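Local coordinates for peptidase M16 C-terminal domain-containing protein (Enterococcus faecalis, PDB 3D3Y), which is of unknown function but carries a domain of the M16 metallopeptidase family and probably binds a metal ion, at residues 26-31 against 202-207; 38-43 against 84-89; 116-121 against 219-224. All coordinates share one frame; numbering follows the deposited sequence.

Contact 1 (26-31 against 202-207); sequences RLLVRF and DIFVLG
R26 and L206 open an antiparallel ladder between two neighbouring strands in the middle of a six-stranded mixed sheet. Each gives its N-H to the other's carbonyl, R26 N to L206 O at 2.9 Å, while the arginine's CB and CG skirt that same oxygen before the end of the chain leads away, the side chain packing on A368 and L372 of helix 368-380. At L27, a non-hydrogen-bonded pair with V205, L27 CA makes a CA-H...O contact with F204 O at 3.3 Å. L28 and F204 form the next hydrogen-bonded pair, F204 N reaching L28 O at 2.8 Å; on this face the leucine CD2 comes obliquely to the phenylalanine ring and also lies over one face of the R30 guanidinium. V29 shares the other face with I203, the two side chains running side by side with CG1 to CG1 at 4.0 Å. With its CG anti to the backbone N (chi1 179°), R30 extends away from D202 and bends at chi3, reaching N89 and E373. Its backbone N meets D202 O at 2.8 Å, and a water bridges R30 O to D202 OD2. The D202 carboxylate is also held by H15 and K230. The chemistry implies a division of labour: six backbone bonds fix the register, and the buried charges of R30 and D202 are probably balanced by separate salt bridges, R30 with E373 and D202 with K230, rather than by each other.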
# COMPACT_ATOMS: atom_id res chain seq x y z
N ARG A 26 -18.29 -0.46 -8.97
CA ARG A 26 -17.37 -0.13 -7.90
C ARG A 26 -17.19 1.36 -7.93
O ARG A 26 -17.10 1.96 -9.02
CB ARG A 26 -16.02 -0.77 -8.15
CG ARG A 26 -16.09 -2.22 -8.46
CD ARG A 26 -15.70 -3.02 -7.27
NE ARG A 26 -15.92 -4.44 -7.50
CZ ARG A 26 -15.98 -5.33 -6.52
NH1 ARG A 26 -15.80 -4.92 -5.25
NH2 ARG A 26 -16.21 -6.62 -6.79
N LEU A 27 -17.12 1.95 -6.74
CA LEU A 27 -16.83 3.35 -6.57
C LEU A 27 -15.65 3.50 -5.63
O LEU A 27 -15.53 2.77 -4.62
CB LEU A 27 -18.02 4.10 -5.96
CG LEU A 27 -19.35 4.17 -6.73
CD1 LEU A 27 -20.18 2.94 -6.41
CD2 LEU A 27 -20.08 5.42 -6.31
N LEU A 28 -14.78 4.46 -5.96
CA LEU A 28 -13.61 4.77 -5.14
C LEU A 28 -13.48 6.26 -5.07
O LEU A 28 -13.42 6.93 -6.12
CB LEU A 28 -12.35 4.13 -5.72
CG LEU A 28 -10.99 4.56 -5.15
CD1 LEU A 28 -10.79 4.09 -3.67
CD2 LEU A 28 -9.90 4.03 -6.09
N VAL A 29 -13.46 6.79 -3.85
CA VAL A 29 -13.08 8.17 -3.64
C VAL A 29 -11.71 8.17 -2.95
O VAL A 29 -11.57 7.66 -1.81
CB VAL A 29 -14.09 8.92 -2.79
CG1 VAL A 29 -13.75 10.43 -2.75
CG2 VAL A 29 -15.52 8.69 -3.35
N ARG A 30 -10.70 8.70 -3.65
CA ARG A 30 -9.34 8.66 -3.12
C ARG A 30 -8.79 10.06 -2.83
O ARG A 30 -8.66 10.90 -3.75
CB ARG A 30 -8.41 7.82 -4.01
CG ARG A 30 -6.95 7.77 -3.50
CD ARG A 30 -6.13 6.61 -4.12
NE ARG A 30 -6.56 5.30 -3.63
CZ ARG A 30 -6.38 4.15 -4.29
NH1 ARG A 30 -5.78 4.12 -5.49
NH2 ARG A 30 -6.80 3.01 -3.74
N PHE A 31 -8.57 10.34 -1.55
CA PHE A 31 -7.92 11.59 -1.12
C PHE A 31 -6.40 11.39 -1.06
O PHE A 31 -5.90 10.45 -0.46
CB PHE A 31 -8.41 12.04 0.26
CG PHE A 31 -9.88 12.37 0.33
CD1 PHE A 31 -10.30 13.70 0.47
CD2 PHE A 31 -10.84 11.35 0.26
CE1 PHE A 31 -11.66 14.01 0.53
CE2 PHE A 31 -12.18 11.65 0.35
CZ PHE A 31 -12.59 13.00 0.48
N ASP A 202 -9.72 12.13 -6.27
CA ASP A 202 -10.07 11.48 -7.53
C ASP A 202 -11.13 10.42 -7.26
O ASP A 202 -11.05 9.66 -6.29
CB ASP A 202 -8.83 10.91 -8.25
CG ASP A 202 -7.96 11.99 -8.84
OD1 ASP A 202 -8.23 12.41 -9.99
OD2 ASP A 202 -7.04 12.46 -8.15
N ILE A 203 -12.16 10.42 -8.10
CA ILE A 203 -13.32 9.56 -7.91
C ILE A 203 -13.39 8.69 -9.12
O ILE A 203 -13.31 9.19 -10.28
CB ILE A 203 -14.61 10.39 -7.78
CG1 ILE A 203 -14.50 11.31 -6.56
CG2 ILE A 203 -15.83 9.45 -7.66
CD1 ILE A 203 -15.66 12.29 -6.41
N PHE A 204 -13.47 7.39 -8.87
CA PHE A 204 -13.53 6.39 -9.93
C PHE A 204 -14.83 5.60 -9.87
O PHE A 204 -15.31 5.23 -8.78
CB PHE A 204 -12.35 5.43 -9.82
CG PHE A 204 -11.04 6.06 -10.18
CD1 PHE A 204 -10.47 5.82 -11.42
CD2 PHE A 204 -10.38 6.90 -9.27
CE1 PHE A 204 -9.26 6.42 -11.76
CE2 PHE A 204 -9.18 7.49 -9.62
CZ PHE A 204 -8.62 7.25 -10.84
N VAL A 205 -15.40 5.35 -11.04
CA VAL A 205 -16.57 4.53 -11.17
C VAL A 205 -16.29 3.52 -12.27
O VAL A 205 -16.05 3.90 -13.42
CB VAL A 205 -17.85 5.36 -11.53
CG1 VAL A 205 -19.06 4.44 -11.61
CG2 VAL A 205 -18.06 6.44 -10.48
N LEU A 206 -16.30 2.25 -11.90
CA LEU A 206 -16.03 1.15 -12.81
C LEU A 206 -17.26 0.25 -12.87
O LEU A 206 -17.66 -0.35 -11.84
CB LEU A 206 -14.80 0.35 -12.37
CG LEU A 206 -14.59 -1.01 -13.05
CD1 LEU A 206 -13.91 -0.80 -14.37
CD2 LEU A 206 -13.75 -1.92 -12.20
N GLY A 207 -17.86 0.15 -14.05
CA GLY A 207 -19.05 -0.70 -14.22
C GLY A 207 -19.80 -0.33 -15.48
O GLY A 207 -19.32 0.51 -16.28
O HOH W 1 -6.44 11.15 -5.58

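Contact 2 (38-43 against 84-89); sequences ETITKR and NQHWFN
R43, in the first turn of helix 40-52, packs the helix on strand 85-95 of the six-stranded sheet and donates from NE to H86 ND1 at 3.0 Å, with an N-H...N angle of 149°. The acceptor sits in the guanidinium plane, whereas NE lies 16° out of the imidazole plane, and the two flat groups are turned 72° apart. A bend at chi3 turns the guanidinium back along the strand, with R43 NH2 2.9 Å from H86 O and weakly bonded to F31 O. NH1 forms a salt bridge with D199, just before strand 200-207, and a hydrogen bond with Y191 of helix 185-198, which ties the arginine to neighbouring elements.

Packing contacts flank this bond. F88 CB lies over one face of the guanidinium, 3.5 Å from R43 NH2, and the edge of the F88 ring faces R43 O, with F88 CE1 at 3.5 Å. I40 puts CG1 over one face of the imidazole, while its CG2 comes within 4.0 Å of H86 NE2.

As H86 NE2 donates to S173 O while ND1 accepts from R43, the ring is probably neutral, its proton on NE2. Helix and sheet are thus joined through a buried arginine whose charge is probably met by D199.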
# COMPACT_ATOMS: atom_id res chain seq x y z
N GLU A 38 3.05 14.21 10.49
CA GLU A 38 2.05 15.00 11.24
C GLU A 38 0.60 14.54 11.01
O GLU A 38 -0.26 14.84 11.82
CB GLU A 38 2.21 16.51 10.99
CG GLU A 38 3.60 17.04 11.43
CD GLU A 38 3.87 18.52 11.08
OE1 GLU A 38 3.00 19.20 10.45
OE2 GLU A 38 4.98 19.01 11.44
N THR A 39 0.33 13.84 9.89
CA THR A 39 -1.05 13.48 9.53
C THR A 39 -1.30 11.99 9.25
O THR A 39 -2.42 11.61 9.02
CB THR A 39 -1.56 14.23 8.30
OG1 THR A 39 -0.82 13.82 7.14
CG2 THR A 39 -1.48 15.79 8.51
N ILE A 40 -0.27 11.15 9.27
CA ILE A 40 -0.47 9.71 8.96
C ILE A 40 -1.43 9.03 9.94
O ILE A 40 -2.37 8.36 9.53
CB ILE A 40 0.88 8.95 8.90
CG1 ILE A 40 1.65 9.34 7.63
CG2 ILE A 40 0.69 7.41 8.92
CD1 ILE A 40 3.18 9.00 7.69
N THR A 41 -1.16 9.18 11.23
CA THR A 41 -1.99 8.57 12.24
C THR A 41 -3.38 9.23 12.28
O THR A 41 -4.40 8.55 12.50
CB THR A 41 -1.34 8.69 13.67
OG1 THR A 41 -0.08 8.02 13.68
CG2 THR A 41 -2.26 8.06 14.74
N LYS A 42 -3.42 10.53 12.03
CA LYS A 42 -4.71 11.25 11.94
C LYS A 42 -5.55 10.67 10.80
O LYS A 42 -6.73 10.36 10.99
CB LYS A 42 -4.47 12.74 11.70
CG LYS A 42 -4.04 13.50 12.98
CD LYS A 42 -3.75 14.93 12.65
CE LYS A 42 -3.33 15.72 13.91
NZ LYS A 42 -1.90 15.37 14.16
N ARG A 43 -4.96 10.51 9.63
CA ARG A 43 -5.67 9.91 8.49
C ARG A 43 -6.14 8.50 8.82
O ARG A 43 -7.27 8.11 8.52
CB ARG A 43 -4.79 9.91 7.24
CG ARG A 43 -4.60 11.32 6.72
CD ARG A 43 -3.49 11.45 5.67
NE ARG A 43 -3.82 10.91 4.33
CZ ARG A 43 -4.55 11.54 3.41
NH1 ARG A 43 -5.16 12.69 3.70
NH2 ARG A 43 -4.74 10.98 2.20
N ASN A 84 5.98 8.61 -1.92
CA ASN A 84 5.87 9.77 -1.06
C ASN A 84 4.43 10.27 -0.82
O ASN A 84 4.23 11.39 -0.34
CB ASN A 84 6.72 10.91 -1.60
CG ASN A 84 7.26 11.77 -0.49
OD1 ASN A 84 7.81 11.25 0.51
ND2 ASN A 84 7.11 13.08 -0.63
N GLN A 85 3.43 9.44 -1.13
CA GLN A 85 2.00 9.80 -0.99
C GLN A 85 1.34 8.93 0.07
O GLN A 85 1.77 7.81 0.35
CB GLN A 85 1.26 9.63 -2.32
CG GLN A 85 1.68 10.64 -3.37
CD GLN A 85 1.11 10.34 -4.75
OE1 GLN A 85 0.30 9.44 -4.93
NE2 GLN A 85 1.55 11.12 -5.75
N HIS A 86 0.30 9.48 0.69
CA HIS A 86 -0.51 8.70 1.62
C HIS A 86 -1.95 8.87 1.11
O HIS A 86 -2.40 10.00 0.78
CB HIS A 86 -0.34 9.21 3.08
CG HIS A 86 -0.92 8.29 4.11
ND1 HIS A 86 -2.22 8.41 4.57
CD2 HIS A 86 -0.39 7.23 4.75
CE1 HIS A 86 -2.46 7.46 5.45
NE2 HIS A 86 -1.37 6.72 5.58
N TRP A 87 -2.63 7.73 0.97
CA TRP A 87 -3.93 7.68 0.31
C TRP A 87 -5.00 7.35 1.36
O TRP A 87 -4.83 6.44 2.16
CB TRP A 87 -3.91 6.57 -0.77
CG TRP A 87 -2.91 6.71 -1.93
CD1 TRP A 87 -2.14 7.81 -2.26
CD2 TRP A 87 -2.66 5.73 -2.93
NE1 TRP A 87 -1.39 7.53 -3.41
CE2 TRP A 87 -1.70 6.27 -3.84
CE3 TRP A 87 -3.16 4.43 -3.16
CZ2 TRP A 87 -1.24 5.55 -4.95
CZ3 TRP A 87 -2.68 3.70 -4.29
CH2 TRP A 87 -1.73 4.27 -5.16
N PHE A 88 -6.14 8.04 1.28
CA PHE A 88 -7.30 7.79 2.16
C PHE A 88 -8.40 7.37 1.19
O PHE A 88 -8.76 8.13 0.29
CB PHE A 88 -7.64 9.07 2.90
CG PHE A 88 -8.82 8.99 3.83
CD1 PHE A 88 -8.62 8.95 5.21
CD2 PHE A 88 -10.14 9.04 3.33
CE1 PHE A 88 -9.71 8.95 6.09
CE2 PHE A 88 -11.26 9.02 4.20
CZ PHE A 88 -11.03 8.96 5.60
N ASN A 89 -8.90 6.15 1.36
CA ASN A 89 -9.65 5.45 0.31
C ASN A 89 -11.04 5.05 0.75
O ASN A 89 -11.19 4.21 1.63
CB ASN A 89 -8.90 4.15 -0.04
CG ASN A 89 -7.42 4.36 -0.31
OD1 ASN A 89 -7.06 5.16 -1.16
ND2 ASN A 89 -6.56 3.62 0.39

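Contact 3 (116-121 against 219-224); sequences IIFAPN and KQLPFT. With EDO (1,2-ethanediol), chain I.
A small aromatic cluster at the helix-loop interface, built round a T-shaped (edge-to-face) phenylalanine pair, joins the C-terminal end of helix 105-118 to the loop that follows helix 211-219. F118, on the last turn of the first helix, directs its ring edge at the face of F223: F118 CZ stands over the centre of the F223 ring, 3.7 Å from F223 CE1. The centroids are 4.9 Å apart and the planes are inclined at 69°. The F118 side chain has CG anti to its own carbonyl carbon (chi1 -62°), which sends the ring out from the helix end into the loop.

Both faces of F118 are occupied. P222 comes from the opposite direction and sets CD almost exactly above the ring centre, a CH-pi contact of 3.5 Å to the centroid lying only 3° off the ring normal. Under the other face sits CG2 of the preceding I117, displaced towards the rim. L221 crosses the phenylalanine at about a right angle, with L221 CB 3.7 Å from F118 CE2, and the I117 CG2 methyl also approaches F223 CZ at 4.5 Å.

The loop presents L221, P222 and F223 through an inverse gamma turn centred on P222, closed by the bond from F223 N to L221 O. Helix 185-198 adds L196 to the cluster, touching I117, F118 and F223. A molecule of 1,2-ethanediol, probably left from crystallisation, lies beside the aromatic pair. Its O1 is near the plane of the F118 ring, 3.9 Å from F118 CE1, and receives a weak hydrogen bond from T224 N at 3.2 Å.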
# COMPACT_ATOMS: atom_id res chain seq x y z
N ILE A 116 -21.55 10.36 4.11
CA ILE A 116 -20.27 9.95 4.72
C ILE A 116 -19.18 11.05 4.70
O ILE A 116 -18.52 11.32 5.70
CB ILE A 116 -19.73 8.67 4.05
CG1 ILE A 116 -20.70 7.49 4.32
CG2 ILE A 116 -18.26 8.39 4.50
CD1 ILE A 116 -21.01 7.25 5.83
N ILE A 117 -19.03 11.69 3.54
CA ILE A 117 -17.93 12.64 3.34
C ILE A 117 -18.17 14.02 3.93
O ILE A 117 -17.28 14.60 4.57
CB ILE A 117 -17.55 12.73 1.85
CG1 ILE A 117 -17.04 11.36 1.38
CG2 ILE A 117 -16.53 13.84 1.62
CD1 ILE A 117 -16.82 11.31 -0.14
N PHE A 118 -19.39 14.53 3.75
CA PHE A 118 -19.73 15.89 4.14
C PHE A 118 -20.57 16.01 5.41
O PHE A 118 -20.79 17.11 5.91
CB PHE A 118 -20.41 16.58 2.96
CG PHE A 118 -19.53 16.69 1.75
CD1 PHE A 118 -18.65 17.76 1.63
CD2 PHE A 118 -19.55 15.72 0.75
CE1 PHE A 118 -17.81 17.87 0.52
CE2 PHE A 118 -18.71 15.82 -0.36
CZ PHE A 118 -17.83 16.90 -0.46
N ALA A 119 -21.07 14.89 5.92
CA ALA A 119 -21.85 14.93 7.16
C ALA A 119 -21.33 13.90 8.14
O ALA A 119 -22.06 13.02 8.56
CB ALA A 119 -23.38 14.75 6.90
N PRO A 120 -20.04 14.02 8.51
CA PRO A 120 -19.50 13.08 9.49
C PRO A 120 -20.10 13.37 10.86
O PRO A 120 -20.77 14.40 11.04
CB PRO A 120 -18.01 13.41 9.48
CG PRO A 120 -17.97 14.85 9.14
CD PRO A 120 -18.99 14.97 8.06
N ASN A 121 -19.84 12.48 11.81
CA ASN A 121 -20.45 12.56 13.12
C ASN A 121 -19.67 13.52 14.02
O ASN A 121 -19.02 13.12 14.99
CB ASN A 121 -20.54 11.15 13.73
CG ASN A 121 -21.49 11.08 14.92
OD1 ASN A 121 -22.17 12.06 15.25
ND2 ASN A 121 -21.53 9.91 15.59
N LYS A 219 -21.57 16.14 -9.24
CA LYS A 219 -21.52 17.58 -9.08
C LYS A 219 -22.23 18.03 -7.80
O LYS A 219 -21.98 19.13 -7.33
CB LYS A 219 -22.08 18.30 -10.32
CG LYS A 219 -21.17 18.19 -11.58
CD LYS A 219 -20.12 19.30 -11.69
CE LYS A 219 -20.77 20.66 -11.86
NZ LYS A 219 -19.91 21.65 -12.61
N GLN A 220 -23.09 17.17 -7.23
CA GLN A 220 -23.82 17.43 -5.97
C GLN A 220 -22.90 17.40 -4.75
O GLN A 220 -23.31 17.79 -3.66
CB GLN A 220 -24.92 16.38 -5.74
CG GLN A 220 -26.09 16.39 -6.74
CD GLN A 220 -26.92 15.10 -6.73
OE1 GLN A 220 -26.55 14.07 -6.14
NE2 GLN A 220 -28.06 15.14 -7.43
N LEU A 221 -21.70 16.87 -4.91
CA LEU A 221 -20.77 16.81 -3.76
C LEU A 221 -20.06 18.16 -3.60
O LEU A 221 -19.30 18.58 -4.48
CB LEU A 221 -19.78 15.64 -3.92
CG LEU A 221 -20.27 14.26 -3.44
CD1 LEU A 221 -21.66 13.90 -3.92
CD2 LEU A 221 -19.24 13.15 -3.78
N PRO A 222 -20.34 18.88 -2.49
CA PRO A 222 -19.90 20.28 -2.51
C PRO A 222 -18.41 20.51 -2.18
O PRO A 222 -18.10 21.24 -1.23
CB PRO A 222 -20.81 20.95 -1.45
CG PRO A 222 -21.10 19.83 -0.45
CD PRO A 222 -21.06 18.53 -1.24
N PHE A 223 -17.51 19.93 -2.98
CA PHE A 223 -16.06 20.14 -2.84
C PHE A 223 -15.71 21.54 -3.22
O PHE A 223 -16.19 22.06 -4.23
CB PHE A 223 -15.24 19.21 -3.74
CG PHE A 223 -15.25 17.76 -3.29
CD1 PHE A 223 -14.52 17.36 -2.19
CD2 PHE A 223 -16.00 16.82 -3.97
CE1 PHE A 223 -14.53 16.02 -1.77
CE2 PHE A 223 -16.04 15.51 -3.57
CZ PHE A 223 -15.30 15.09 -2.48
N THR A 224 -14.88 22.18 -2.43
CA THR A 224 -14.33 23.48 -2.86
C THR A 224 -13.07 23.23 -3.69
O THR A 224 -12.46 22.16 -3.58
CB THR A 224 -13.99 24.33 -1.64
OG1 THR A 224 -13.18 23.54 -0.75
CG2 THR A 224 -15.28 24.73 -0.91
C1 EDO I . -13.85 21.22 0.65
O1 EDO I . -14.66 20.19 0.10
C2 EDO I . -14.45 21.66 1.98
O2 EDO I . -13.71 22.81 2.37

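Contacts 1 and 2 meet on the same six-stranded sheet, where strands 24-34 and 85-95 are neighbours. Their centres are about 18 Å apart, yet R30 NE probably hydrogen-bonds N89 OD1, and F31 N lies 2.9 Å from F88 O. Along the chain, contact 2 is nested within the loop that contact 1 closes. Contact 3, its centre about 15 Å from that of contact 1, packs against V29 and F31: V29 CG1 is 4.1 Å from I117 CD1, and F31 CE1 is 4.2 Å from F223 CE1. Contacts 2 and 3 do not touch, their nearest atoms being about 7 Å apart. The ethanediol belongs to contact 3 alone.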